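Local coordinates for Glyoxalase/bleomycin resisance protein/dioxygenase (Streptomyces sp. CB03234, PDB 5UJP), which binds calcium and riboflavin as a member of the glyoxalase/bleomycin resistance/dioxygenase superfamily, and may act as a dioxygenase, at residues S6-S10 / D104-N108; H35-L39 / V51-W55; S63-L69 / G107-N113; G85-D89 / A100-D104. All blocks are in the same frame, centred on the assembly; numbering follows the deposited sequence.

Contact 1 (S6-S10 / D104-N108)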
loop_
_atom_site.group_PDB
_atom_site.type_symbol
_atom_site.label_atom_id
_atom_site.label_comp_id
_atom_site.label_asym_id
_atom_site.label_seq_id
_atom_site.Cartn_x
_atom_site.Cartn_y
_atom_site.Cartn_z
ATOM N N SER A 6 -0.443 4.728 2.917
ATOM C CA SER A 6 0.061 6.051 3.271
ATOM C C SER A 6 1.294 6.379 2.447
ATOM O O SER A 6 2.300 5.673 2.518
ATOM C CB SER A 6 0.379 6.142 4.773
ATOM O OG SER A 6 -0.779 5.963 5.539
ATOM N N VAL A 7 1.212 7.452 1.672
ATOM C CA VAL A 7 2.284 7.872 0.777
ATOM C C VAL A 7 3.059 8.975 1.492
ATOM O O VAL A 7 2.453 9.989 1.866
ATOM C CB VAL A 7 1.703 8.381 -0.546
ATOM C CG1 VAL A 7 2.845 8.851 -1.457
ATOM C CG2 VAL A 7 0.881 7.259 -1.212
ATOM N N PRO A 8 4.372 8.833 1.679
ATOM C CA PRO A 8 5.128 9.855 2.432
ATOM C C PRO A 8 5.488 11.032 1.531
ATOM O O PRO A 8 6.243 10.890 0.551
ATOM C CB PRO A 8 6.379 9.091 2.887
ATOM C CG PRO A 8 6.580 8.098 1.806
ATOM C CD PRO A 8 5.216 7.675 1.345
ATOM N N VAL A 9 4.993 12.228 1.906
ATOM C CA VAL A 9 5.246 13.435 1.123
ATOM C C VAL A 9 5.900 14.495 2.008
ATOM O O VAL A 9 5.843 14.441 3.236
ATOM C CB VAL A 9 3.956 13.980 0.468
ATOM C CG1 VAL A 9 3.288 12.892 -0.441
ATOM C CG2 VAL A 9 3.022 14.522 1.541
ATOM N N SER A 10 6.563 15.457 1.352
ATOM C CA SER A 10 7.231 16.526 2.091
ATOM C C SER A 10 6.362 17.758 2.260
ATOM O O SER A 10 6.545 18.514 3.223
ATOM C CB SER A 10 8.531 16.950 1.398
ATOM O OG SER A 10 8.292 17.531 0.128
ATOM N N ASP A 104 5.896 11.048 -8.326
ATOM C CA ASP A 104 5.332 12.279 -7.799
ATOM C C ASP A 104 6.447 13.291 -7.540
ATOM O O ASP A 104 7.632 12.989 -7.747
ATOM C CB ASP A 104 4.407 11.944 -6.599
ATOM C CG ASP A 104 5.115 11.766 -5.287
ATOM O OD1 ASP A 104 6.352 11.794 -5.222
ATOM O OD2 ASP A 104 4.397 11.548 -4.268
ATOM N N PRO A 105 6.102 14.509 -7.118
ATOM C CA PRO A 105 7.145 15.530 -6.881
ATOM C C PRO A 105 8.258 15.122 -5.938
ATOM O O PRO A 105 9.402 15.571 -6.110
ATOM C CB PRO A 105 6.356 16.689 -6.271
ATOM C CG PRO A 105 5.032 16.627 -6.988
ATOM C CD PRO A 105 4.752 15.106 -7.025
ATOM N N ASP A 106 7.966 14.282 -4.945
ATOM C CA ASP A 106 9.007 13.897 -4.000
ATOM C C ASP A 106 9.806 12.705 -4.478
ATOM O O ASP A 106 10.837 12.387 -3.869
ATOM C CB ASP A 106 8.422 13.528 -2.642
ATOM C CG ASP A 106 7.919 14.713 -1.883
ATOM O OD1 ASP A 106 8.732 15.628 -1.641
ATOM O OD2 ASP A 106 6.706 14.742 -1.572
ATOM N N GLY A 107 9.317 11.999 -5.511
ATOM C CA GLY A 107 9.982 10.801 -5.971
ATOM C C GLY A 107 9.286 9.502 -5.636
ATOM O O GLY A 107 9.792 8.441 -6.015
ATOM N N ASN A 108 8.133 9.546 -4.964
ATOM C CA ASN A 108 7.366 8.311 -4.772
ATOM C C ASN A 108 6.970 7.762 -6.128
ATOM O O ASN A 108 6.550 8.513 -7.006
ATOM C CB ASN A 108 6.088 8.608 -3.977
ATOM C CG ASN A 108 6.362 9.062 -2.580
ATOM O OD1 ASN A 108 7.008 8.325 -1.810
ATOM N ND2 ASN A 108 5.851 10.239 -2.208
#
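Asn108 reaches from a loop of one four-stranded sheet to Pro8 at the end of strand 3-8, outermost in its sheet within the chain, so the contact is a seam between the two beta modules of the vicinal oxygen chelate fold. The loop is a type I beta turn from Asp104 to Gly107, joining strands 97-103 and 109-113. The tightly packed part of the contact centres on the Asn108 amide. Asn108 ND2 donates almost straight to Pro8 O (2.9 Å, 171°), approaching from above the carbonyl plane while keeping that oxygen within its own amide plane. The second hydrogen of Asn108 ND2 goes to Asp104 OD2 at 2.8 Å, on the syn side of the carboxylate. Since OD1 of Asn108 is taken by the backbone N of Leu64, the amide is held at both ends and cannot flip without losing bonds. Val7 CG1 presses on it, 3.4 Å from Asn108 ND2. Asp104 is itself the second shell: OD2 also bonds the hydroxyl of Tyr19 on helix 12-23, and OD1 receives Asn108 N plus two weak bonds from Asp106 N and Gly107 N, bracing the turn from within.

The solvent side is looser in packing and relies on a carboxylate clamp. The Asp106 group spans Ser10, whose OG turns back between its own N and carbonyl carbon (chi1 65°) and donates to the syn lone pair of Asp106 OD1 at 2.6 Å. Ser10 N meets Asp106 OD2 at 3.0 Å, well above the carboxylate plane, and that same oxygen rests 3.3 Å from Val9 CA.

Contact 2 (H35-L39 / V51-W55)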
loop_
_atom_site.group_PDB
_atom_site.type_symbol
_atom_site.label_atom_id
_atom_site.label_comp_id
_atom_site.label_asym_id
_atom_site.label_seq_id
_atom_site.Cartn_x
_atom_site.Cartn_y
_atom_site.Cartn_z
ATOM N N HIS A 35 -2.867 12.619 13.556
ATOM C CA HIS A 35 -1.431 12.843 13.464
ATOM C C HIS A 35 -1.069 14.050 12.618
ATOM O O HIS A 35 0.103 14.416 12.548
ATOM C CB HIS A 35 -0.728 11.607 12.905
ATOM C CG HIS A 35 -0.869 10.404 13.775
ATOM N ND1 HIS A 35 -0.010 10.146 14.814
ATOM C CD2 HIS A 35 -1.787 9.406 13.791
ATOM C CE1 HIS A 35 -0.374 9.032 15.422
ATOM N NE2 HIS A 35 -1.474 8.584 14.852
ATOM N N GLY A 36 -2.051 14.690 12.008
ATOM C CA GLY A 36 -1.762 15.742 11.059
ATOM C C GLY A 36 -2.947 15.924 10.131
ATOM O O GLY A 36 -4.025 15.397 10.374
ATOM N N ARG A 37 -2.701 16.656 9.061
ATOM C CA ARG A 37 -3.714 16.859 8.029
ATOM C C ARG A 37 -4.015 15.541 7.327
ATOM O O ARG A 37 -3.111 14.922 6.756
ATOM C CB ARG A 37 -3.180 17.896 7.053
ATOM C CG ARG A 37 -4.096 18.196 5.894
ATOM C CD ARG A 37 -3.427 19.233 4.969
ATOM N NE ARG A 37 -4.236 19.565 3.812
ATOM C CZ ARG A 37 -3.837 20.408 2.873
ATOM N NH1 ARG A 37 -2.646 21.000 2.973
ATOM N NH2 ARG A 37 -4.614 20.668 1.837
ATOM N N TRP A 38 -5.275 15.094 7.403
ATOM C CA TRP A 38 -5.699 13.849 6.770
ATOM C C TRP A 38 -6.159 14.184 5.356
ATOM O O TRP A 38 -7.222 14.789 5.164
ATOM C CB TRP A 38 -6.808 13.162 7.581
ATOM C CG TRP A 38 -7.247 11.845 6.965
ATOM C CD1 TRP A 38 -8.222 11.646 6.002
ATOM C CD2 TRP A 38 -6.678 10.544 7.224
ATOM N NE1 TRP A 38 -8.320 10.301 5.704
ATOM C CE2 TRP A 38 -7.372 9.610 6.415
ATOM C CE3 TRP A 38 -5.657 10.083 8.060
ATOM C CZ2 TRP A 38 -7.076 8.247 6.431
ATOM C CZ3 TRP A 38 -5.381 8.727 8.092
ATOM C CH2 TRP A 38 -6.082 7.826 7.264
ATOM N N LEU A 39 -5.351 13.793 4.375
ATOM C CA LEU A 39 -5.537 14.158 2.972
ATOM C C LEU A 39 -5.593 12.843 2.205
ATOM O O LEU A 39 -4.569 12.161 2.064
ATOM C CB LEU A 39 -4.355 15.018 2.528
ATOM C CG LEU A 39 -4.338 15.452 1.053
ATOM C CD1 LEU A 39 -5.633 16.187 0.629
ATOM C CD2 LEU A 39 -3.069 16.301 0.778
ATOM N N VAL A 51 -3.409 7.976 1.302
ATOM C CA VAL A 51 -3.381 9.089 2.229
ATOM C C VAL A 51 -2.007 9.718 2.115
ATOM O O VAL A 51 -0.977 9.037 2.225
ATOM C CB VAL A 51 -3.685 8.644 3.668
ATOM C CG1 VAL A 51 -3.863 9.872 4.571
ATOM C CG2 VAL A 51 -4.926 7.789 3.679
ATOM N N LEU A 52 -1.982 11.037 1.942
ATOM C CA LEU A 52 -0.755 11.748 1.628
ATOM C C LEU A 52 -0.253 12.334 2.938
ATOM O O LEU A 52 -0.763 13.361 3.402
ATOM C CB LEU A 52 -1.043 12.838 0.589
ATOM C CG LEU A 52 -1.788 12.341 -0.657
ATOM C CD1 LEU A 52 -2.047 13.504 -1.644
ATOM C CD2 LEU A 52 -1.015 11.215 -1.384
ATOM N N VAL A 53 0.740 11.674 3.541
ATOM C CA VAL A 53 1.094 11.889 4.937
ATOM C C VAL A 53 2.503 12.465 5.066
ATOM O O VAL A 53 3.367 12.321 4.201
ATOM C CB VAL A 53 0.970 10.620 5.811
ATOM C CG1 VAL A 53 -0.387 9.936 5.616
ATOM C CG2 VAL A 53 2.104 9.630 5.502
ATOM N N ASP A 54 2.753 13.085 6.220
ATOM C CA ASP A 54 4.091 13.591 6.485
ATOM C C ASP A 54 4.593 13.248 7.877
ATOM O O ASP A 54 5.563 13.872 8.336
ATOM C CB ASP A 54 4.221 15.097 6.166
ATOM C CG ASP A 54 3.294 15.962 7.026
ATOM O OD1 ASP A 54 2.502 15.417 7.816
ATOM O OD2 ASP A 54 3.329 17.213 6.882
ATOM N N TRP A 55 3.965 12.280 8.551
ATOM C CA TRP A 55 4.227 12.020 9.964
ATOM C C TRP A 55 4.818 10.642 10.277
ATOM O O TRP A 55 4.873 10.267 11.452
ATOM C CB TRP A 55 2.951 12.231 10.785
ATOM C CG TRP A 55 1.779 11.421 10.320
ATOM C CD1 TRP A 55 1.530 10.094 10.568
ATOM C CD2 TRP A 55 0.653 11.918 9.592
ATOM N NE1 TRP A 55 0.319 9.724 9.974
ATOM C CE2 TRP A 55 -0.232 10.833 9.380
ATOM C CE3 TRP A 55 0.314 13.181 9.080
ATOM C CZ2 TRP A 55 -1.440 10.980 8.700
ATOM C CZ3 TRP A 55 -0.868 13.313 8.396
ATOM C CH2 TRP A 55 -1.727 12.217 8.196
HETATM O O HOH W 1 0.080 16.966 8.453
HETATM O O HOH W 2 -2.780 12.877 5.255
#
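His35 lays its CB over the five-membered ring of Trp55, a CH-pi contact 3.4 Å from the ring centroid and almost exactly on the normal. The imidazole lies near parallel to that ring but slid aside, with little overlap. Gly36 N covers the same indole face farther along, while Val53 CB closes the opposite one; Arg37 O comes in at the edge, in plane, 3.2 Å from Trp55 CZ3. A second CH-pi contact places Val51 CG1 over the centre of the six-membered ring of Trp38, at 3.7 Å, with CG2 beside CZ2. Trp38 swings there with its CG trans to the backbone N (chi1 -179°).

What positions these groups is the open end of the hairpin of strands 37-42 and 48-53. Leu52 N bonds Leu39 O at 2.8 Å, but beyond it the strands splay and one water bridges Arg37 O, Leu39 N and Leu52 O; a second water joins Arg37 N to Asp54 OD1. Gln12 of helix 12-23 also reaches Arg37 O and Leu52 O. Outward, Arg37 forms salt bridges with Asp30 and Glu13, and Trp38 lies close to Gln31, a riboflavin-binding residue. The pair forms the middle of its sheet, between strands 3-8 and 26-30, with helix 12-23 against Leu39 and Leu52.

Contact 3 (S63-L69 / G107-N113)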
loop_
_atom_site.group_PDB
_atom_site.type_symbol
_atom_site.label_atom_id
_atom_site.label_comp_id
_atom_site.label_asym_id
_atom_site.label_seq_id
_atom_site.Cartn_x
_atom_site.Cartn_y
_atom_site.Cartn_z
ATOM N N SER A 63 9.936 8.033 -0.787
ATOM C CA SER A 63 10.569 6.731 -0.630
ATOM C C SER A 63 9.703 5.571 -1.093
ATOM O O SER A 63 10.205 4.442 -1.161
ATOM C CB SER A 63 10.988 6.509 0.822
ATOM O OG SER A 63 9.849 6.512 1.670
ATOM N N LEU A 64 8.453 5.813 -1.485
ATOM C CA LEU A 64 7.563 4.726 -1.800
ATOM C C LEU A 64 7.941 4.050 -3.112
ATOM O O LEU A 64 8.147 4.707 -4.140
ATOM C CB LEU A 64 6.121 5.221 -1.848
ATOM C CG LEU A 64 5.094 4.194 -2.284
ATOM C CD1 LEU A 64 5.066 3.059 -1.296
ATOM C CD2 LEU A 64 3.700 4.819 -2.395
ATOM N N ARG A 65 7.973 2.710 -3.099
ATOM C CA ARG A 65 8.209 1.934 -4.304
ATOM C C ARG A 65 7.306 0.714 -4.268
ATOM O O ARG A 65 6.822 0.314 -3.208
ATOM C CB ARG A 65 9.656 1.407 -4.359
ATOM C CG ARG A 65 10.747 2.505 -4.293
ATOM C CD ARG A 65 10.896 3.281 -5.579
ATOM N NE ARG A 65 12.006 4.248 -5.502
ATOM C CZ ARG A 65 11.926 5.477 -4.973
ATOM N NH1 ARG A 65 10.795 5.889 -4.390
ATOM N NH2 ARG A 65 13.014 6.239 -4.923
ATOM N N GLY A 66 7.187 0.034 -5.423
ATOM C CA GLY A 66 6.574 -1.282 -5.427
ATOM C C GLY A 66 5.061 -1.284 -5.252
ATOM O O GLY A 66 4.502 -2.302 -4.819
ATOM N N LEU A 67 4.389 -0.172 -5.546
ATOM C CA LEU A 67 2.930 -0.073 -5.465
ATOM C C LEU A 67 2.327 -0.120 -6.876
ATOM O O LEU A 67 2.770 0.613 -7.771
ATOM C CB LEU A 67 2.567 1.253 -4.773
ATOM C CG LEU A 67 1.107 1.520 -4.427
ATOM C CD1 LEU A 67 1.012 2.115 -3.042
ATOM C CD2 LEU A 67 0.620 2.468 -5.428
ATOM N N LEU A 68 1.310 -0.978 -7.082
ATOM C CA LEU A 68 0.580 -1.046 -8.352
ATOM C C LEU A 68 -0.917 -0.878 -8.093
ATOM O O LEU A 68 -1.489 -1.535 -7.222
ATOM C CB LEU A 68 0.787 -2.405 -9.052
ATOM C CG LEU A 68 2.105 -2.767 -9.671
ATOM C CD1 LEU A 68 1.958 -4.205 -10.136
ATOM C CD2 LEU A 68 2.395 -1.838 -10.843
ATOM N N LEU A 69 -1.550 -0.002 -8.866
ATOM C CA LEU A 69 -2.995 0.183 -8.847
ATOM C C LEU A 69 -3.585 -0.217 -10.184
ATOM O O LEU A 69 -3.020 0.039 -11.234
ATOM C CB LEU A 69 -3.356 1.667 -8.591
ATOM C CG LEU A 69 -2.761 2.275 -7.325
ATOM C CD1 LEU A 69 -3.076 3.760 -7.273
ATOM C CD2 LEU A 69 -3.349 1.564 -6.112
ATOM N N GLY A 107 9.317 11.999 -5.511
ATOM C CA GLY A 107 9.982 10.801 -5.971
ATOM C C GLY A 107 9.286 9.502 -5.636
ATOM O O GLY A 107 9.792 8.441 -6.015
ATOM N N ASN A 108 8.133 9.546 -4.964
ATOM C CA ASN A 108 7.366 8.311 -4.772
ATOM C C ASN A 108 6.970 7.762 -6.128
ATOM O O ASN A 108 6.550 8.513 -7.006
ATOM C CB ASN A 108 6.088 8.608 -3.977
ATOM C CG ASN A 108 6.362 9.062 -2.580
ATOM O OD1 ASN A 108 7.008 8.325 -1.810
ATOM N ND2 ASN A 108 5.851 10.239 -2.208
ATOM N N VAL A 109 7.099 6.456 -6.308
ATOM C CA VAL A 109 6.775 5.827 -7.587
ATOM C C VAL A 109 5.410 5.167 -7.461
ATOM O O VAL A 109 5.191 4.307 -6.577
ATOM C CB VAL A 109 7.825 4.773 -7.983
ATOM C CG1 VAL A 109 7.465 4.132 -9.334
ATOM C CG2 VAL A 109 9.209 5.405 -8.080
ATOM N N ILE A 110 4.505 5.547 -8.348
ATOM C CA ILE A 110 3.150 4.993 -8.417
ATOM C C ILE A 110 3.108 4.126 -9.667
ATOM O O ILE A 110 3.465 4.595 -10.749
ATOM C CB ILE A 110 2.081 6.102 -8.499
ATOM C CG1 ILE A 110 2.301 7.139 -7.370
ATOM C CG2 ILE A 110 0.687 5.476 -8.582
ATOM C CD1 ILE A 110 2.111 6.575 -5.966
ATOM N N GLY A 111 2.723 2.861 -9.523
ATOM C CA GLY A 111 2.564 1.964 -10.657
ATOM C C GLY A 111 1.104 1.814 -11.046
ATOM O O GLY A 111 0.215 1.833 -10.199
ATOM N N LEU A 112 0.862 1.668 -12.354
ATOM C CA LEU A 112 -0.470 1.413 -12.903
ATOM C C LEU A 112 -0.368 0.130 -13.698
ATOM O O LEU A 112 0.576 -0.046 -14.465
ATOM C CB LEU A 112 -0.909 2.537 -13.859
ATOM C CG LEU A 112 -1.024 3.918 -13.223
ATOM C CD1 LEU A 112 -1.322 4.970 -14.328
ATOM C CD2 LEU A 112 -2.086 3.927 -12.171
ATOM N N ASN A 113 -1.341 -0.750 -13.541
ATOM C CA ASN A 113 -1.337 -2.029 -14.238
ATOM C C ASN A 113 -2.729 -2.292 -14.774
ATOM O O ASN A 113 -3.704 -2.191 -14.052
ATOM C CB ASN A 113 -0.856 -3.171 -13.343
ATOM C CG ASN A 113 -0.728 -4.487 -14.094
ATOM O OD1 ASN A 113 -0.052 -4.567 -15.103
ATOM N ND2 ASN A 113 -1.351 -5.533 -13.569
HETATM O O HOH W 3 5.366 1.769 -7.527
#
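Gly107 O lies 3.2 Å from Arg65 NH1 where the chain leads into strand 109-113, which runs parallel to strand 67-70 in the second four-stranded sheet of the vicinal oxygen chelate fold. The carbonyl end of the Asn108 side chain then receives Leu64 N on its OD1, in the carbonyl plane, at 2.9 Å. Val109 N donates to Leu64 O in a nearly linear bond (176°); Arg65 NH1 grips the same oxygen from the opposite face of its plane, and also reaches Gly62 O. This bent arginine chain, turned at chi2 (-75°), folds back to lay its guanidinium over Val109 CG2, with Arg65 CD 3.7 Å from that methyl. Next, Val109 O shares a bridging water with Leu67 O, where the strands stand apart.

Ile110 CD1 meets Leu64 CD2, while its CG2 faces Leu67 CD2 and Leu69 CD1. At Gly111 the strands close: its N makes a bent bond (131°) to Leu67 O, its O accepts a straighter one from Leu69 N, and Leu68 CD2 rests on the glycine backbone, 3.8 Å from Gly111 CA. Leu112 packs with CD2 near Leu69 CB. The edge does not end the sheet, for Leu68 and Leu69 pair antiparallel with a strand of the second subunit. Asn113, beside the riboflavin-binding residues Gln99 and Trp96, completes the ladder through its backbone, Asn113 N bonding Leu69 O at 3.0 Å.

Contact 4 (G85-D89 / A100-D104); sequences GVAVD and AMFSD
The beta hairpin of strands 88-94 and 97-103 opens here, where Val88 faces Phe102 as a non-hydrogen-bonded antiparallel pair and Asp89 faces Met101 as a hydrogen-bonded one. Both bonds of the latter pair are short and straight: Asp89 N to Met101 O (2.8 Å, 174°) and Met101 N back to Asp89 O (2.9 Å), the second lying in the carbonyl plane. CA-H groups add to the ladder, with Val88 CA 3.4 Å from Met101 O and Ala100 CA 3.2 Å from Asp89 O.

On the N-terminal side of Val88 the backbones diverge. Ala87 O draws near Phe102 CB, at 3.2 Å, rather than bonding Ser103 N, which is buried without a partner. Ser103 O instead takes a water that touches Ala87 N only weakly. Apolar groups fill the wedge: Val86 CG1 sits 3.9 Å from Phe102 CB, and Val88 CG2 approaches that same carbon from farther along the strand. The phenyl ring, with CG wedged between its own N and carbonyl carbon (chi1 64°), points away from strand 88-94 into the protein. On the other face, Met101, present as selenomethionine, bends at chi2 and chi3 and carries its end away from Asp89 toward Val109.

Gly85, the C-prime residue of a Schellman motif, closes helix 74-83 and starts this segment. That helix lies over Val88, Ala100 and Phe102 through Cys78, Gln82 and Leu81, helix 12-23 covers Val86 through Phe18 and Thr22, and strand 109-113 flanks strand 97-103 on its other edge.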
loop_
_atom_site.group_PDB
_atom_site.type_symbol
_atom_site.label_atom_id
_atom_site.label_comp_id
_atom_site.label_asym_id
_atom_site.label_seq_id
_atom_site.Cartn_x
_atom_site.Cartn_y
_atom_site.Cartn_z
ATOM N N GLY A 85 3.196 17.012 -18.063
ATOM C CA GLY A 85 4.528 17.203 -17.525
ATOM C C GLY A 85 4.972 16.195 -16.496
ATOM O O GLY A 85 5.846 16.499 -15.670
ATOM N N VAL A 86 4.401 14.994 -16.504
ATOM C CA VAL A 86 4.777 13.987 -15.532
ATOM C C VAL A 86 5.717 12.986 -16.180
ATOM O O VAL A 86 5.487 12.551 -17.305
ATOM C CB VAL A 86 3.520 13.296 -14.982
ATOM C CG1 VAL A 86 3.910 12.160 -14.005
ATOM C CG2 VAL A 86 2.622 14.318 -14.314
ATOM N N ALA A 87 6.750 12.576 -15.442
ATOM C CA ALA A 87 7.677 11.562 -15.934
ATOM C C ALA A 87 7.015 10.187 -15.888
ATOM O O ALA A 87 6.548 9.763 -14.828
ATOM C CB ALA A 87 8.938 11.542 -15.072
ATOM N N VAL A 88 7.026 9.479 -17.024
ATOM C CA VAL A 88 6.402 8.158 -17.140
ATOM C C VAL A 88 7.374 7.139 -17.724
ATOM O O VAL A 88 8.023 7.394 -18.747
ATOM C CB VAL A 88 5.112 8.173 -17.973
ATOM C CG1 VAL A 88 4.616 6.769 -18.183
ATOM C CG2 VAL A 88 4.047 9.051 -17.341
ATOM N N ASP A 89 7.433 5.961 -17.105
ATOM C CA ASP A 89 8.190 4.815 -17.600
ATOM C C ASP A 89 7.178 3.781 -18.069
ATOM O O ASP A 89 6.384 3.261 -17.272
ATOM C CB ASP A 89 9.068 4.248 -16.487
ATOM C CG ASP A 89 9.987 3.118 -16.955
ATOM O OD1 ASP A 89 10.014 2.800 -18.150
ATOM O OD2 ASP A 89 10.720 2.562 -16.098
ATOM N N ALA A 100 2.798 0.647 -16.179
ATOM C CA ALA A 100 3.642 1.816 -16.307
ATOM C C ALA A 100 3.874 2.395 -14.929
ATOM O O ALA A 100 3.127 2.121 -13.985
ATOM C CB ALA A 100 2.963 2.891 -17.150
HETATM N N MSE A 101 4.944 3.200 -14.799
HETATM C CA MSE A 101 5.281 3.821 -13.520
HETATM C C MSE A 101 5.416 5.310 -13.731
HETATM O O MSE A 101 5.872 5.750 -14.791
HETATM C CB MSE A 101 6.622 3.267 -13.025
HETATM C CG MSE A 101 6.850 1.810 -13.380
HETATM SE SE MSE A 101 5.555 0.601 -12.537
HETATM C CE MSE A 101 6.085 0.867 -10.684
ATOM N N PHE A 102 5.034 6.093 -12.743
ATOM C CA PHE A 102 5.310 7.502 -12.753
ATOM C C PHE A 102 5.694 7.961 -11.351
ATOM O O PHE A 102 5.442 7.277 -10.352
ATOM C CB PHE A 102 4.125 8.314 -13.280
ATOM C CG PHE A 102 2.856 8.237 -12.431
ATOM C CD1 PHE A 102 1.917 7.234 -12.624
ATOM C CD2 PHE A 102 2.568 9.252 -11.496
ATOM C CE1 PHE A 102 0.739 7.199 -11.890
ATOM C CE2 PHE A 102 1.397 9.217 -10.757
ATOM C CZ PHE A 102 0.480 8.165 -10.932
ATOM N N SER A 103 6.338 9.110 -11.279
ATOM C CA SER A 103 6.864 9.625 -10.030
ATOM C C SER A 103 6.103 10.881 -9.633
ATOM O O SER A 103 5.723 11.688 -10.495
ATOM C CB SER A 103 8.345 9.998 -10.198
ATOM O OG SER A 103 9.179 8.852 -10.265
ATOM N N ASP A 104 5.896 11.048 -8.326
ATOM C CA ASP A 104 5.332 12.279 -7.799
ATOM C C ASP A 104 6.447 13.291 -7.540
ATOM O O ASP A 104 7.632 12.989 -7.747
ATOM C CB ASP A 104 4.407 11.944 -6.599
ATOM C CG ASP A 104 5.115 11.766 -5.287
ATOM O OD1 ASP A 104 6.352 11.794 -5.222
ATOM O OD2 ASP A 104 4.397 11.548 -4.268
HETATM O O HOH W 4 6.629 13.374 -12.067
#

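In the fold
The four contacts sort by their place in two similar four-stranded sheets. Contact 2 belongs to one sheet and contacts 3 and 4 to the other, whereas contact 1 ties the two together and shares Asn108 with contact 3. Contacts 1 and 3 are the buried ones, and their chemistry is that of satisfied polar atoms: side-chain amide and carboxylate bonds at the seam, backbone ladder bonds beside leucines in the sheet. Contacts 2 and 4, partly exposed hairpin pairings, differ in substance: indole faces and bridging waters against valines and a phenylalanine. Contact 3 carries its sheet into the second subunit by strand pairing, and contact 1 touches that subunit at Ser6; contacts 2 and 4 do not meet it.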